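Local coordinates for protein alanine racemase (Corynebacterium glutamicum, PDB 2DY3) that belongs to the alanine racemase family, carries pyridoxal-5'-phosphate, and joins a TIM-barrel-like N-terminal domain to a C-terminal domain rich in beta strands, at residues B[89-100]-B[112-122]. Residues are numbered along the deposited sequence; the frame is centred on the assembly and turned at random.
Sequences RAAIDRNIDLAV and TDAEHIRVSIK
Two neighbouring parallel strands of the TIM-barrel-like domain, 97-100 and 117-122, pair here as the strands of a beta-alpha-beta unit whose crossover helix is 103-110. The register, L98 beside V119, A99 beside S120 and V100 beside I121, rests on four backbone bonds: L98 N to R118 O, S120 N to L98 O, V100 N to S120 O (2.8 Å) and K122 N to V100 O. The axes of the two short strand segments cross at 29°, while the paired CA atoms of these three pairs stay 4.6 to 4.8 Å apart.

At the N-terminal end D97 and R118 form a salt bridge. R118 NE reaches OD2 of D97 at 2.8 Å on the syn side of the carboxylate, while the bond from NH2 of R118 to OD1 is weak and strongly bent at the hydrogen. With carboxylate and guanidinium planes 53° apart, this is not a flat two-pronged pairing. The R118 chain bends at chi3 (60°), which brings NE round to OD2 of D97; NH2 also meets E76, so two acids share the guanidinium.

Beyond the strand ends, the helix ending at a Schellman motif, with N95 as C-prime residue, lies against the approach to strand 117-122. I92 directs CG2 to I117 CG1 (3.9 Å) and sets CD1 against the I117 side chain. R89 extends past T112, and its guanidinium has A114 CB over one face, 4.0 Å above the plane; R89 NE makes a salt-bridge hydrogen bond to OD1 of D93 (2.8 Å), which probably limits its swing.

V100 CG2 packs on V119 CB (3.9 Å), on the side covered by L109 of helix 103-110, whereas A99 and S120 turn to the other face and touch F156. Strands 76-81 and 150-156 flank the pair, and the K122 side chain ends the contact about 5 Å from pyridoxal-5'-phosphate.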
ATOM      1  N   ARG B  89      13.850 -24.806   1.185  1.00 18.06           N
ATOM      2  CA  ARG B  89      14.920 -25.451   1.934  1.00 17.59           C
ATOM      3  C   ARG B  89      15.600 -24.414   2.813  1.00 16.19           C
ATOM      4  O   ARG B  89      16.043 -24.717   3.921  1.00 19.01           O
ATOM      5  CB  ARG B  89      15.951 -26.078   0.979  1.00 18.35           C
ATOM      6  CG  ARG B  89      17.212 -26.613   1.670  1.00 18.18           C
ATOM      7  CD  ARG B  89      16.871 -27.613   2.766  1.00 19.00           C
ATOM      8  NE  ARG B  89      18.044 -27.986   3.554  1.00 20.85           N
ATOM      9  CZ  ARG B  89      18.950 -28.889   3.181  1.00 23.40           C
ATOM     10  NH1 ARG B  89      18.825 -29.529   2.025  1.00 20.24           N
ATOM     11  NH2 ARG B  89      19.991 -29.148   3.965  1.00 23.45           N
ATOM     12  N   ALA B  90      15.680 -23.187   2.311  1.00 16.95           N
ATOM     13  CA  ALA B  90      16.293 -22.090   3.051  1.00 17.04           C
ATOM     14  C   ALA B  90      15.519 -21.845   4.342  1.00 18.82           C
ATOM     15  O   ALA B  90      16.098 -21.462   5.358  1.00 20.37           O
ATOM     16  CB  ALA B  90      16.303 -20.826   2.202  1.00 15.43           C
ATOM     17  N   ALA B  91      14.208 -22.067   4.298  1.00 17.29           N
ATOM     18  CA  ALA B  91      13.368 -21.866   5.472  1.00 17.56           C
ATOM     19  C   ALA B  91      13.602 -23.010   6.454  1.00 17.94           C
ATOM     20  O   ALA B  91      13.776 -22.788   7.658  1.00 17.68           O
ATOM     21  CB  ALA B  91      11.907 -21.808   5.066  1.00 19.77           C
ATOM     22  N   ILE B  92      13.603 -24.232   5.931  1.00 17.19           N
ATOM     23  CA  ILE B  92      13.845 -25.408   6.755  1.00 19.03           C
ATOM     24  C   ILE B  92      15.146 -25.219   7.533  1.00 20.21           C
ATOM     25  O   ILE B  92      15.209 -25.505   8.729  1.00 20.87           O
ATOM     26  CB  ILE B  92      13.974 -26.684   5.902  1.00 16.70           C
ATOM     27  CG1 ILE B  92      12.659 -26.966   5.173  1.00 18.72           C
ATOM     28  CG2 ILE B  92      14.343 -27.865   6.797  1.00 17.48           C
ATOM     29  CD1 ILE B  92      12.720 -28.157   4.227  1.00 14.47           C
ATOM     30  N   ASP B  93      16.177 -24.733   6.845  1.00 20.30           N
ATOM     31  CA  ASP B  93      17.478 -24.499   7.463  1.00 23.91           C
ATOM     32  C   ASP B  93      17.400 -23.497   8.614  1.00 25.27           C
ATOM     33  O   ASP B  93      18.258 -23.493   9.504  1.00 24.32           O
ATOM     34  CB  ASP B  93      18.487 -23.972   6.434  1.00 25.39           C
ATOM     35  CG  ASP B  93      18.791 -24.971   5.336  1.00 27.30           C
ATOM     36  OD1 ASP B  93      18.694 -26.188   5.588  1.00 27.70           O
ATOM     37  OD2 ASP B  93      19.151 -24.531   4.222  1.00 29.28           O
ATOM     38  N   ARG B  94      16.379 -22.645   8.585  1.00 25.72           N
ATOM     39  CA  ARG B  94      16.191 -21.628   9.615  1.00 25.71           C
ATOM     40  C   ARG B  94      15.150 -22.051  10.657  1.00 25.26           C
ATOM     41  O   ARG B  94      14.589 -21.214  11.370  1.00 24.29           O
ATOM     42  CB  ARG B  94      15.778 -20.306   8.958  1.00 28.30           C
ATOM     43  CG  ARG B  94      16.807 -19.773   7.966  1.00 30.70           C
ATOM     44  CD  ARG B  94      17.504 -18.540   8.507  1.00 32.80           C
ATOM     45  NE  ARG B  94      16.814 -17.321   8.116  1.00 36.26           N
ATOM     46  CZ  ARG B  94      16.955 -16.147   8.722  1.00 36.17           C
ATOM     47  NH1 ARG B  94      17.761 -16.018   9.768  1.00 36.15           N
ATOM     48  NH2 ARG B  94      16.301 -15.094   8.261  1.00 38.09           N
ATOM     49  N   ASN B  95      14.902 -23.352  10.741  1.00 22.57           N
ATOM     50  CA  ASN B  95      13.940 -23.899  11.694  1.00 22.87           C
ATOM     51  C   ASN B  95      12.553 -23.287  11.538  1.00 21.14           C
ATOM     52  O   ASN B  95      11.894 -22.940  12.516  1.00 22.34           O
ATOM     53  CB  ASN B  95      14.445 -23.707  13.131  1.00 23.48           C
ATOM     54  CG  ASN B  95      13.527 -24.346  14.164  1.00 27.82           C
ATOM     55  OD1 ASN B  95      13.066 -25.480  13.990  1.00 28.51           O
ATOM     56  ND2 ASN B  95      13.265 -23.624  15.248  1.00 28.86           N
ATOM     57  N   ILE B  96      12.117 -23.154  10.294  1.00 19.50           N
ATOM     58  CA  ILE B  96      10.796 -22.616  10.007  1.00 18.03           C
ATOM     59  C   ILE B  96       9.882 -23.782   9.635  1.00 17.00           C
ATOM     60  O   ILE B  96      10.210 -24.582   8.760  1.00 14.12           O
ATOM     61  CB  ILE B  96      10.842 -21.612   8.824  1.00 18.85           C
ATOM     62  CG1 ILE B  96      11.619 -20.363   9.243  1.00 16.68           C
ATOM     63  CG2 ILE B  96       9.420 -21.249   8.389  1.00 16.67           C
ATOM     64  CD1 ILE B  96      11.949 -19.421   8.100  1.00 18.22           C
ATOM     65  N   ASP B  97       8.752 -23.900  10.327  1.00 16.54           N
ATOM     66  CA  ASP B  97       7.804 -24.963  10.027  1.00 15.43           C
ATOM     67  C   ASP B  97       7.088 -24.617   8.724  1.00 14.36           C
ATOM     68  O   ASP B  97       6.729 -23.464   8.492  1.00 13.32           O
ATOM     69  CB  ASP B  97       6.764 -25.106  11.146  1.00 17.36           C
ATOM     70  CG  ASP B  97       7.358 -25.616  12.447  1.00 17.32           C
ATOM     71  OD1 ASP B  97       6.580 -26.085  13.294  1.00 18.06           O
ATOM     72  OD2 ASP B  97       8.591 -25.545  12.627  1.00 18.22           O
ATOM     73  N   LEU B  98       6.883 -25.620   7.877  1.00 14.01           N
ATOM     74  CA  LEU B  98       6.205 -25.413   6.607  1.00 13.04           C
ATOM     75  C   LEU B  98       4.897 -26.175   6.582  1.00 13.23           C
ATOM     76  O   LEU B  98       4.832 -27.330   7.007  1.00 14.39           O
ATOM     77  CB  LEU B  98       7.077 -25.901   5.445  1.00 11.13           C
ATOM     78  CG  LEU B  98       8.390 -25.174   5.177  1.00 13.33           C
ATOM     79  CD1 LEU B  98       9.143 -25.884   4.062  1.00 11.56           C
ATOM     80  CD2 LEU B  98       8.106 -23.720   4.809  1.00  9.82           C
ATOM     81  N   ALA B  99       3.850 -25.527   6.087  1.00 11.72           N
ATOM     82  CA  ALA B  99       2.552 -26.179   5.983  1.00 13.25           C
ATOM     83  C   ALA B  99       2.507 -27.031   4.716  1.00 13.72           C
ATOM     84  O   ALA B  99       3.035 -26.635   3.674  1.00 15.12           O
ATOM     85  CB  ALA B  99       1.441 -25.131   5.929  1.00 11.37           C
ATOM     86  N   VAL B 100       1.895 -28.203   4.812  1.00 12.34           N
ATOM     87  CA  VAL B 100       1.730 -29.061   3.649  1.00 15.54           C
ATOM     88  C   VAL B 100       0.366 -28.632   3.108  1.00 15.76           C
ATOM     89  O   VAL B 100      -0.660 -28.936   3.717  1.00 14.51           O
ATOM     90  CB  VAL B 100       1.672 -30.557   4.045  1.00 17.04           C
ATOM     91  CG1 VAL B 100       1.645 -31.426   2.791  1.00 17.16           C
ATOM     92  CG2 VAL B 100       2.871 -30.912   4.917  1.00 19.17           C
ATOM     93  N   THR B 112      13.239 -33.975   0.081  1.00 20.98           N
ATOM     94  CA  THR B 112      14.266 -33.037   0.534  1.00 20.99           C
ATOM     95  C   THR B 112      15.185 -33.721   1.539  1.00 21.33           C
ATOM     96  O   THR B 112      14.716 -34.279   2.539  1.00 19.24           O
ATOM     97  CB  THR B 112      13.661 -31.807   1.238  1.00 20.70           C
ATOM     98  OG1 THR B 112      12.964 -30.996   0.288  1.00 18.34           O
ATOM     99  CG2 THR B 112      14.770 -30.988   1.896  1.00 20.75           C
ATOM    100  N   ASP B 113      16.489 -33.660   1.286  1.00 20.91           N
ATOM    101  CA  ASP B 113      17.453 -34.290   2.182  1.00 22.10           C
ATOM    102  C   ASP B 113      17.940 -33.339   3.265  1.00 23.06           C
ATOM    103  O   ASP B 113      18.990 -32.706   3.135  1.00 22.42           O
ATOM    104  CB  ASP B 113      18.651 -34.835   1.393  1.00 20.54           C
ATOM    105  CG  ASP B 113      19.664 -35.547   2.282  1.00 21.70           C
ATOM    106  OD1 ASP B 113      19.447 -35.612   3.514  1.00 23.90           O
ATOM    107  OD2 ASP B 113      20.676 -36.044   1.748  1.00 18.30           O
ATOM    108  N   ALA B 114      17.153 -33.248   4.331  1.00 25.00           N
ATOM    109  CA  ALA B 114      17.461 -32.418   5.483  1.00 27.00           C
ATOM    110  C   ALA B 114      17.234 -33.311   6.695  1.00 29.31           C
ATOM    111  O   ALA B 114      16.376 -34.189   6.664  1.00 29.06           O
ATOM    112  CB  ALA B 114      16.533 -31.212   5.533  1.00 26.54           C
ATOM    113  N   GLU B 115      18.004 -33.082   7.752  1.00 32.83           N
ATOM    114  CA  GLU B 115      17.919 -33.883   8.971  1.00 36.10           C
ATOM    115  C   GLU B 115      16.528 -34.060   9.573  1.00 35.97           C
ATOM    116  O   GLU B 115      16.021 -35.182   9.649  1.00 36.52           O
ATOM    117  CB  GLU B 115      18.869 -33.308  10.030  1.00 39.87           C
ATOM    118  CG  GLU B 115      18.789 -31.792  10.170  1.00 46.99           C
ATOM    119  CD  GLU B 115      19.792 -31.231  11.162  1.00 50.47           C
ATOM    120  OE1 GLU B 115      19.658 -31.510  12.373  1.00 53.36           O
ATOM    121  OE2 GLU B 115      20.718 -30.510  10.727  1.00 51.84           O
ATOM    122  N   HIS B 116      15.910 -32.965  10.006  1.00 35.38           N
ATOM    123  CA  HIS B 116      14.586 -33.046  10.625  1.00 34.55           C
ATOM    124  C   HIS B 116      13.684 -31.888  10.203  1.00 31.78           C
ATOM    125  O   HIS B 116      13.846 -30.762  10.665  1.00 32.18           O
ATOM    126  CB  HIS B 116      14.751 -33.075  12.145  1.00 38.32           C
ATOM    127  CG  HIS B 116      13.465 -32.979  12.899  1.00 42.76           C
ATOM    128  ND1 HIS B 116      12.751 -31.806  13.006  1.00 45.70           N
ATOM    129  CD2 HIS B 116      12.770 -33.908  13.598  1.00 44.28           C
ATOM    130  CE1 HIS B 116      11.674 -32.014  13.739  1.00 45.51           C
ATOM    131  NE2 HIS B 116      11.660 -33.281  14.111  1.00 44.97           N
ATOM    132  N   ILE B 117      12.722 -32.183   9.336  1.00 26.80           N
ATOM    133  CA  ILE B 117      11.809 -31.174   8.809  1.00 23.66           C
ATOM    134  C   ILE B 117      10.457 -31.108   9.527  1.00 21.46           C
ATOM    135  O   ILE B 117       9.682 -32.062   9.489  1.00 18.70           O
ATOM    136  CB  ILE B 117      11.561 -31.424   7.301  1.00 23.36           C
ATOM    137  CG1 ILE B 117      12.897 -31.445   6.557  1.00 20.93           C
ATOM    138  CG2 ILE B 117      10.649 -30.350   6.729  1.00 22.35           C
ATOM    139  CD1 ILE B 117      12.807 -32.002   5.153  1.00 20.77           C
ATOM    140  N   ARG B 118      10.184 -29.977  10.176  1.00 19.20           N
ATOM    141  CA  ARG B 118       8.918 -29.783  10.882  1.00 18.20           C
ATOM    142  C   ARG B 118       7.856 -29.281   9.905  1.00 17.34           C
ATOM    143  O   ARG B 118       8.045 -28.265   9.229  1.00 16.98           O
ATOM    144  CB  ARG B 118       9.081 -28.769  12.027  1.00 17.29           C
ATOM    145  CG  ARG B 118       9.696 -29.347  13.315  1.00 18.88           C
ATOM    146  CD  ARG B 118      10.111 -28.253  14.298  1.00 15.58           C
ATOM    147  NE  ARG B 118       8.985 -27.422  14.726  1.00 18.69           N
ATOM    148  CZ  ARG B 118       8.089 -27.777  15.642  1.00 18.69           C
ATOM    149  NH1 ARG B 118       8.182 -28.955  16.249  1.00 22.27           N
ATOM    150  NH2 ARG B 118       7.093 -26.958  15.944  1.00 19.55           N
ATOM    151  N   VAL B 119       6.743 -30.001   9.826  1.00 14.83           N
ATOM    152  CA  VAL B 119       5.657 -29.616   8.942  1.00 16.83           C
ATOM    153  C   VAL B 119       4.312 -29.649   9.664  1.00 16.89           C
ATOM    154  O   VAL B 119       4.143 -30.330  10.680  1.00 17.59           O
ATOM    155  CB  VAL B 119       5.557 -30.553   7.703  1.00 17.27           C
ATOM    156  CG1 VAL B 119       6.852 -30.546   6.921  1.00 18.84           C
ATOM    157  CG2 VAL B 119       5.208 -31.962   8.145  1.00 19.67           C
ATOM    158  N   SER B 120       3.361 -28.892   9.134  1.00 15.16           N
ATOM    159  CA  SER B 120       2.015 -28.859   9.682  1.00 15.66           C
ATOM    160  C   SER B 120       1.109 -29.041   8.477  1.00 16.01           C
ATOM    161  O   SER B 120       1.237 -28.321   7.487  1.00 18.25           O
ATOM    162  CB  SER B 120       1.745 -27.522  10.371  1.00 16.04           C
ATOM    163  OG  SER B 120       0.418 -27.481  10.865  1.00 28.51           O
ATOM    164  N   ILE B 121       0.209 -30.012   8.537  1.00 15.36           N
ATOM    165  CA  ILE B 121      -0.668 -30.259   7.404  1.00 16.55           C
ATOM    166  C   ILE B 121      -1.842 -29.296   7.352  1.00 16.49           C
ATOM    167  O   ILE B 121      -2.657 -29.253   8.272  1.00 14.52           O
ATOM    168  CB  ILE B 121      -1.235 -31.698   7.419  1.00 17.87           C
ATOM    169  CG1 ILE B 121      -0.112 -32.716   7.639  1.00 15.42           C
ATOM    170  CG2 ILE B 121      -1.905 -31.991   6.090  1.00 20.51           C
ATOM    171  CD1 ILE B 121      -0.616 -34.140   7.815  1.00 17.23           C
ATOM    172  N   LYS B 122      -1.911 -28.510   6.281  1.00 15.26           N
ATOM    173  CA  LYS B 122      -3.016 -27.581   6.109  1.00 15.40           C
ATOM    174  C   LYS B 122      -4.148 -28.404   5.507  1.00 14.65           C
ATOM    175  O   LYS B 122      -3.994 -29.007   4.440  1.00 14.24           O
ATOM    176  CB  LYS B 122      -2.642 -26.440   5.161  1.00 15.70           C
ATOM    177  CG  LYS B 122      -3.812 -25.513   4.861  1.00 19.96           C
ATOM    178  CD  LYS B 122      -3.371 -24.282   4.077  1.00 21.84           C
ATOM    179  CE  LYS B 122      -4.572 -23.490   3.586  1.00 24.85           C
ATOM    180  NZ  LYS B 122      -5.402 -23.001   4.701  1.00 20.30           N
TER
HETATM  181  O   HOH W   1      15.010 -28.109  10.175  1.00 27.22           O
HETATM  182  O   HOH W   2      10.223 -26.975   8.059  1.00 24.23           O